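Local coordinates for protein putative methyltransferase (Porphyromonas gingivalis, PDB 3LL7) that is a putative methyltransferase that probably transfers a methyl group, as in relatives of its fold, to a substrate not yet identified, at residues A[206-211]-A[237-242]; A[228-233]-A[256-261]. All coordinates share one frame; numbering follows the deposited sequence.

From the N terminus, the chain runs through strand 204-209, helix 215-221 and strand 225-233, turns back as strand 236-244, and goes on to strand 258-263. Interaction 1 closes the loop that holds helix 215-221 and strand 225-233. Interaction 2 starts inside that loop and ends beyond it, so the two contacts cross rather than nest. In the sheet the order is 204-209, 236-244, 225-233, 258-263, with the hairpin 225-244 joining both contacts: Leu241 of interaction 1 hydrogen-bonds His229 of interaction 2 through their backbones. Together the contacts tie strand 204-209, which runs parallel to strand 166-173, through the hairpin to strand 258-263 near the other side of the sheet.

Interaction 1 (A[206-211]-A[237-242]); sequences LAKLSP and VKELLV
Strand 204-209 meets the reversed strand 236-244 here, an arrangement consistent with the reversed strand that lies between two parallel ones in the Rossmann-like sheet of class I methyltransferases. Ala207 with Val242 and Leu209 with Leu240 are hydrogen-bonded pairs, each joined by two backbone bonds; Leu209 N reaches Leu240 O at 2.8 Å in a nearly straight bond. Between them, Lys208 and Leu241 form a non-hydrogen-bonded pair, and Leu241 CD2 lies against Lys208 CB at 3.9 Å. On the face toward helix 215-221, Leu209 turns CG beside its own backbone N (chi1 -57°), and its CD1 meets Val242 CG2 at 3.7 Å. On the other face the Lys208 chain passes Glu239 at about a right angle. Its NZ stays 4.5 Å from Glu239 OE1, too far for a salt bridge: the ammonium is held by Asp170 and Ser79, while Glu239 OE2 pairs with Lys87. Lys238 and Glu239 form a classic beta bulge opposite Val231. Beyond the paired strands, Pro211 sets CB 3.7 Å from Val237 CG1 and CG 3.4 Å from Lys238 O. A water bridges the same end, donating to Leu209 O and to Lys238 O, 3.3 Å from each.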
ATOM      1  N   LEU A 206       0.444  15.022   5.991  1.00 12.68           N
ATOM      2  CA  LEU A 206       0.108  13.607   5.683  1.00 12.89           C
ATOM      3  C   LEU A 206       1.401  12.953   5.197  1.00 13.04           C
ATOM      4  O   LEU A 206       1.989  13.419   4.208  1.00 13.45           O
ATOM      5  CB  LEU A 206      -0.955  13.534   4.585  1.00 13.28           C
ATOM      6  CG  LEU A 206      -1.473  12.127   4.214  1.00 14.67           C
ATOM      7  CD1 LEU A 206      -2.178  11.438   5.417  1.00 17.65           C
ATOM      8  CD2 LEU A 206      -2.371  12.160   2.972  1.00 16.29           C
ATOM      9  N   ALA A 207       1.871  11.946   5.923  1.00 12.24           N
ATOM     10  CA  ALA A 207       3.111  11.256   5.590  1.00 12.67           C
ATOM     11  C   ALA A 207       2.794   9.836   5.177  1.00 12.65           C
ATOM     12  O   ALA A 207       2.033   9.136   5.865  1.00 12.87           O
ATOM     13  CB  ALA A 207       4.056  11.244   6.779  1.00 12.85           C
ATOM     14  N   LYS A 208       3.364   9.425   4.049  1.00 12.20           N
ATOM     15  CA  LYS A 208       3.224   8.054   3.582  1.00 12.34           C
ATOM     16  C   LYS A 208       4.470   7.306   3.966  1.00 12.82           C
ATOM     17  O   LYS A 208       5.576   7.694   3.585  1.00 12.72           O
ATOM     18  CB  LYS A 208       3.076   8.017   2.059  1.00 11.88           C
ATOM     19  CG  LYS A 208       3.076   6.579   1.510  1.00 15.40           C
ATOM     20  CD  LYS A 208       3.157   6.651  -0.020  1.00 18.94           C
ATOM     21  CE  LYS A 208       4.075   5.626  -0.593  1.00 23.18           C
ATOM     22  NZ  LYS A 208       4.171   5.841  -2.066  1.00 29.21           N
ATOM     23  N   LEU A 209       4.295   6.218   4.709  1.00 12.87           N
ATOM     24  CA  LEU A 209       5.421   5.481   5.268  1.00 13.57           C
ATOM     25  C   LEU A 209       5.467   4.060   4.742  1.00 14.02           C
ATOM     26  O   LEU A 209       4.443   3.497   4.346  1.00 13.69           O
ATOM     27  CB  LEU A 209       5.329   5.460   6.790  1.00 13.89           C
ATOM     28  CG  LEU A 209       5.263   6.803   7.514  1.00 15.77           C
ATOM     29  CD1 LEU A 209       4.982   6.563   8.998  1.00 16.05           C
ATOM     30  CD2 LEU A 209       6.558   7.584   7.326  1.00 16.57           C
ATOM     31  N   SER A 210       6.674   3.477   4.723  1.00 15.19           N
ATOM     32  CA  SER A 210       6.842   2.081   4.314  1.00 15.44           C
ATOM     33  C   SER A 210       6.040   1.103   5.173  1.00 16.07           C
ATOM     34  O   SER A 210       5.981   1.271   6.380  1.00 16.27           O
ATOM     35  CB  SER A 210       8.314   1.692   4.421  1.00 15.14           C
ATOM     36  OG  SER A 210       8.442   0.292   4.262  1.00 15.24           O
ATOM     37  N   PRO A 211       5.459   0.050   4.560  1.00 17.35           N
ATOM     38  CA  PRO A 211       4.843  -1.006   5.373  1.00 18.24           C
ATOM     39  C   PRO A 211       5.823  -1.757   6.317  1.00 19.23           C
ATOM     40  O   PRO A 211       5.376  -2.555   7.132  1.00 19.17           O
ATOM     41  CB  PRO A 211       4.248  -1.978   4.335  1.00 17.35           C
ATOM     42  CG  PRO A 211       4.417  -1.391   3.043  1.00 18.98           C
ATOM     43  CD  PRO A 211       5.446  -0.284   3.122  1.00 17.70           C
ATOM     44  N   VAL A 237      -0.138  -5.297   2.333  1.00 12.46           N
ATOM     45  CA  VAL A 237      -0.037  -3.946   2.891  1.00 12.27           C
ATOM     46  C   VAL A 237       0.866  -3.144   1.957  1.00 11.69           C
ATOM     47  O   VAL A 237       1.982  -3.597   1.626  1.00 10.93           O
ATOM     48  CB  VAL A 237       0.501  -3.934   4.332  1.00 12.13           C
ATOM     49  CG1 VAL A 237       0.611  -2.507   4.830  1.00 14.20           C
ATOM     50  CG2 VAL A 237      -0.429  -4.759   5.295  1.00 13.24           C
ATOM     51  N   LYS A 238       0.371  -1.990   1.515  1.00 11.58           N
ATOM     52  CA  LYS A 238       1.087  -1.138   0.557  1.00 13.16           C
ATOM     53  C   LYS A 238       1.718   0.065   1.227  1.00 13.56           C
ATOM     54  O   LYS A 238       2.800   0.526   0.807  1.00 14.32           O
ATOM     55  CB  LYS A 238       0.122  -0.638  -0.536  1.00 13.58           C
ATOM     56  CG  LYS A 238      -0.360  -1.701  -1.523  1.00 15.73           C
ATOM     57  CD  LYS A 238       0.800  -2.395  -2.213  1.00 17.56           C
ATOM     58  CE  LYS A 238       0.307  -3.321  -3.303  1.00 20.29           C
ATOM     59  NZ  LYS A 238       1.461  -4.016  -3.939  1.00 20.56           N
ATOM     60  N   GLU A 239       1.070   0.601   2.262  1.00 13.23           N
ATOM     61  CA  GLU A 239       1.595   1.790   2.910  1.00 14.51           C
ATOM     62  C   GLU A 239       0.950   2.021   4.278  1.00 13.74           C
ATOM     63  O   GLU A 239      -0.123   1.516   4.566  1.00 11.92           O
ATOM     64  CB  GLU A 239       1.371   3.032   2.023  1.00 14.87           C
ATOM     65  CG  GLU A 239      -0.078   3.362   1.769  1.00 20.20           C
ATOM     66  CD  GLU A 239      -0.285   4.257   0.531  1.00 28.60           C
ATOM     67  OE1 GLU A 239       0.332   3.986  -0.527  1.00 30.53           O
ATOM     68  OE2 GLU A 239      -1.093   5.207   0.617  1.00 28.06           O
ATOM     69  N   LEU A 240       1.620   2.804   5.106  1.00 13.68           N
ATOM     70  CA  LEU A 240       0.986   3.368   6.278  1.00 14.38           C
ATOM     71  C   LEU A 240       0.820   4.860   5.986  1.00 13.97           C
ATOM     72  O   LEU A 240       1.651   5.468   5.298  1.00 15.61           O
ATOM     73  CB  LEU A 240       1.861   3.204   7.510  1.00 14.49           C
ATOM     74  CG  LEU A 240       2.457   1.860   7.870  1.00 19.31           C
ATOM     75  CD1 LEU A 240       2.814   1.945   9.333  1.00 24.31           C
ATOM     76  CD2 LEU A 240       1.528   0.672   7.616  1.00 18.83           C
ATOM     77  N   LEU A 241      -0.258   5.447   6.479  1.00 13.01           N
ATOM     78  CA  LEU A 241      -0.450   6.871   6.287  1.00 13.14           C
ATOM     79  C   LEU A 241      -0.672   7.455   7.648  1.00 13.29           C
ATOM     80  O   LEU A 241      -1.461   6.926   8.441  1.00 13.20           O
ATOM     81  CB  LEU A 241      -1.664   7.110   5.412  1.00 12.99           C
ATOM     82  CG  LEU A 241      -1.531   6.685   3.967  1.00 16.04           C
ATOM     83  CD1 LEU A 241      -2.900   6.697   3.296  1.00 17.03           C
ATOM     84  CD2 LEU A 241      -0.588   7.660   3.241  1.00 19.89           C
ATOM     85  N   VAL A 242       0.057   8.522   7.951  1.00 12.85           N
ATOM     86  CA  VAL A 242      -0.098   9.167   9.245  1.00 13.16           C
ATOM     87  C   VAL A 242      -0.490  10.615   9.008  1.00 13.52           C
ATOM     88  O   VAL A 242       0.079  11.264   8.134  1.00 13.25           O
ATOM     89  CB  VAL A 242       1.221   9.123  10.010  1.00 13.89           C
ATOM     90  CG1 VAL A 242       1.046   9.754  11.346  1.00 16.00           C
ATOM     91  CG2 VAL A 242       1.698   7.679  10.189  1.00 15.89           C
TER
HETATM   92  O   HOH W   1       4.853   3.054   1.135  1.00 30.72           O

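Interaction 2 (A[228-233]-A[256-261]); sequences LHVVAA and VPIHAI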
ATOM      1  N   LEU A 228      -3.648   6.991  12.160  1.00 12.03           N
ATOM      2  CA  LEU A 228      -2.693   6.204  11.385  1.00 12.16           C
ATOM      3  C   LEU A 228      -3.505   5.160  10.601  1.00 12.02           C
ATOM      4  O   LEU A 228      -4.345   4.468  11.167  1.00 12.20           O
ATOM      5  CB  LEU A 228      -1.662   5.549  12.337  1.00 12.37           C
ATOM      6  CG  LEU A 228      -0.490   4.785  11.707  1.00 14.36           C
ATOM      7  CD1 LEU A 228       0.705   4.696  12.629  1.00 17.64           C
ATOM      8  CD2 LEU A 228      -0.948   3.335  11.273  1.00 15.58           C
ATOM      9  N   HIS A 229      -3.278   5.071   9.296  1.00 11.07           N
ATOM     10  CA  HIS A 229      -4.043   4.146   8.468  1.00 11.35           C
ATOM     11  C   HIS A 229      -3.094   3.068   7.949  1.00 11.19           C
ATOM     12  O   HIS A 229      -2.008   3.397   7.427  1.00 12.28           O
ATOM     13  CB  HIS A 229      -4.646   4.877   7.269  1.00 11.63           C
ATOM     14  CG  HIS A 229      -5.759   5.817   7.631  1.00 11.78           C
ATOM     15  ND1 HIS A 229      -6.944   5.855   6.934  1.00 12.60           N
ATOM     16  CD2 HIS A 229      -5.868   6.743   8.613  1.00 13.77           C
ATOM     17  CE1 HIS A 229      -7.739   6.764   7.471  1.00 14.96           C
ATOM     18  NE2 HIS A 229      -7.109   7.315   8.495  1.00 14.12           N
ATOM     19  N   VAL A 230      -3.497   1.804   8.071  1.00  9.83           N
ATOM     20  CA  VAL A 230      -2.723   0.701   7.500  1.00 10.01           C
ATOM     21  C   VAL A 230      -3.466   0.276   6.253  1.00  9.59           C
ATOM     22  O   VAL A 230      -4.636  -0.163   6.338  1.00  9.37           O
ATOM     23  CB  VAL A 230      -2.603  -0.497   8.481  1.00 10.28           C
ATOM     24  CG1 VAL A 230      -1.831  -1.655   7.819  1.00 10.92           C
ATOM     25  CG2 VAL A 230      -1.945  -0.031   9.778  1.00 10.13           C
ATOM     26  N   VAL A 231      -2.863   0.520   5.094  1.00  9.43           N
ATOM     27  CA  VAL A 231      -3.635   0.382   3.838  1.00  9.51           C
ATOM     28  C   VAL A 231      -3.149  -0.799   2.998  1.00  9.40           C
ATOM     29  O   VAL A 231      -1.998  -0.799   2.514  1.00 10.34           O
ATOM     30  CB  VAL A 231      -3.566   1.694   3.003  1.00  9.49           C
ATOM     31  CG1 VAL A 231      -4.400   1.577   1.720  1.00 11.36           C
ATOM     32  CG2 VAL A 231      -4.035   2.912   3.855  1.00 10.98           C
ATOM     33  N   ALA A 232      -4.017  -1.790   2.818  1.00 10.43           N
ATOM     34  CA  ALA A 232      -3.710  -2.913   1.939  1.00 11.89           C
ATOM     35  C   ALA A 232      -4.468  -2.784   0.603  1.00 13.59           C
ATOM     36  O   ALA A 232      -5.572  -2.217   0.566  1.00 13.29           O
ATOM     37  CB  ALA A 232      -4.047  -4.227   2.610  1.00 10.28           C
ATOM     38  N   ALA A 233      -3.835  -3.280  -0.459  1.00 14.85           N
ATOM     39  CA  ALA A 233      -4.398  -3.400  -1.825  1.00 16.97           C
ATOM     40  C   ALA A 233      -3.745  -4.611  -2.485  1.00 18.13           C
ATOM     41  O   ALA A 233      -2.577  -4.919  -2.220  1.00 17.92           O
ATOM     42  CB  ALA A 233      -4.125  -2.140  -2.636  1.00 17.17           C
ATOM     43  N   VAL A 256      -4.290   6.985  19.808  1.00  7.87           N
ATOM     44  CA  VAL A 256      -4.390   7.349  18.388  1.00  8.48           C
ATOM     45  C   VAL A 256      -5.242   6.328  17.616  1.00  9.76           C
ATOM     46  O   VAL A 256      -4.958   5.128  17.671  1.00  8.86           O
ATOM     47  CB  VAL A 256      -3.010   7.498  17.741  1.00  8.76           C
ATOM     48  CG1 VAL A 256      -3.131   7.654  16.203  1.00  8.91           C
ATOM     49  CG2 VAL A 256      -2.295   8.746  18.349  1.00  8.26           C
ATOM     50  N   PRO A 257      -6.284   6.800  16.889  1.00 10.39           N
ATOM     51  CA  PRO A 257      -7.087   5.899  16.056  1.00 10.51           C
ATOM     52  C   PRO A 257      -6.272   5.263  14.922  1.00 10.21           C
ATOM     53  O   PRO A 257      -5.671   5.973  14.112  1.00 11.45           O
ATOM     54  CB  PRO A 257      -8.148   6.828  15.440  1.00 11.36           C
ATOM     55  CG  PRO A 257      -8.225   8.003  16.377  1.00 11.31           C
ATOM     56  CD  PRO A 257      -6.834   8.169  16.903  1.00 11.34           C
ATOM     57  N   ILE A 258      -6.269   3.934  14.882  1.00  9.14           N
ATOM     58  CA  ILE A 258      -5.635   3.154  13.826  1.00  7.85           C
ATOM     59  C   ILE A 258      -6.724   2.618  12.918  1.00  7.60           C
ATOM     60  O   ILE A 258      -7.654   1.928  13.387  1.00  7.58           O
ATOM     61  CB  ILE A 258      -4.809   1.997  14.414  1.00  6.80           C
ATOM     62  CG1 ILE A 258      -3.745   2.558  15.395  1.00  8.58           C
ATOM     63  CG2 ILE A 258      -4.127   1.186  13.324  1.00  5.73           C
ATOM     64  CD1 ILE A 258      -3.162   1.491  16.313  1.00 14.06           C
ATOM     65  N   HIS A 259      -6.596   2.904  11.619  1.00  7.36           N
ATOM     66  CA  HIS A 259      -7.534   2.402  10.621  1.00  8.33           C
ATOM     67  C   HIS A 259      -6.891   1.279   9.819  1.00  9.72           C
ATOM     68  O   HIS A 259      -5.848   1.499   9.165  1.00 10.87           O
ATOM     69  CB  HIS A 259      -7.882   3.505   9.615  1.00  8.16           C
ATOM     70  CG  HIS A 259      -8.648   4.649  10.191  1.00  9.47           C
ATOM     71  ND1 HIS A 259      -8.264   5.322  11.332  1.00 12.49           N
ATOM     72  CD2 HIS A 259      -9.783   5.247   9.761  1.00  8.01           C
ATOM     73  CE1 HIS A 259      -9.132   6.291  11.578  1.00 10.65           C
ATOM     74  NE2 HIS A 259     -10.058   6.265  10.637  1.00 11.43           N
ATOM     75  N   ALA A 260      -7.521   0.103   9.817  1.00  8.68           N
ATOM     76  CA  ALA A 260      -6.998  -1.013   9.035  1.00  8.79           C
ATOM     77  C   ALA A 260      -7.934  -1.199   7.886  1.00  9.51           C
ATOM     78  O   ALA A 260      -9.142  -1.416   8.086  1.00  9.16           O
ATOM     79  CB  ALA A 260      -6.896  -2.303   9.906  1.00  9.68           C
ATOM     80  N   ILE A 261      -7.410  -1.080   6.668  1.00  9.09           N
ATOM     81  CA  ILE A 261      -8.317  -1.165   5.534  1.00 10.12           C
ATOM     82  C   ILE A 261      -7.753  -2.009   4.416  1.00  9.72           C
ATOM     83  O   ILE A 261      -6.565  -1.943   4.126  1.00  8.59           O
ATOM     84  CB  ILE A 261      -8.771   0.202   5.048  1.00 12.06           C
ATOM     85  CG1 ILE A 261     -10.043   0.048   4.146  1.00 14.93           C
ATOM     86  CG2 ILE A 261      -7.626   0.939   4.401  1.00 12.30           C
ATOM     87  CD1 ILE A 261     -10.942   1.297   4.107  1.00 17.02           C
TER
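The rings of His229 and His259 lie in an offset stack, centroids 3.9 Å apart and planes only 11° from parallel. Both residues carry CG beside the backbone N (chi1 -71° and -66°), which lets two directly paired residues run side by side and lay one imidazole on the other. The closest ring atoms are His229 CE1 and His259 CD2, at 3.4 Å. His259 CB adds a CH-pi contact, 3.7 Å from the centroid of the His229 ring and almost on its normal. Further along this face, Ile261 CG2 touches Val231 CG2 at 4.1 Å. Across the sheet, Ile258 CG2 lies 4.3 Å from Val230 CG2 and also approaches Leu228.

Five nearly linear backbone bonds lace the parallel strands that carry the rings, from Leu228 N to Pro257 O at one end to Ala232 N to Ile261 O at the other. Val230 N to His259 O is short, at 2.6 Å. Both nitrogens of the His229 ring are engaged, ND1 with Tyr86 OH and NE2 with Glu227, which should fix the ring's rotation, and Phe90 meets it edge-to-face. Helix 81-86 lies against Val231 and Ile261 on the histidine face; helices 215-221 and 299-304 cover the face of Leu228 and Val230, while strand 236-244 flanks strand 225-233 on the side away from strand 258-263.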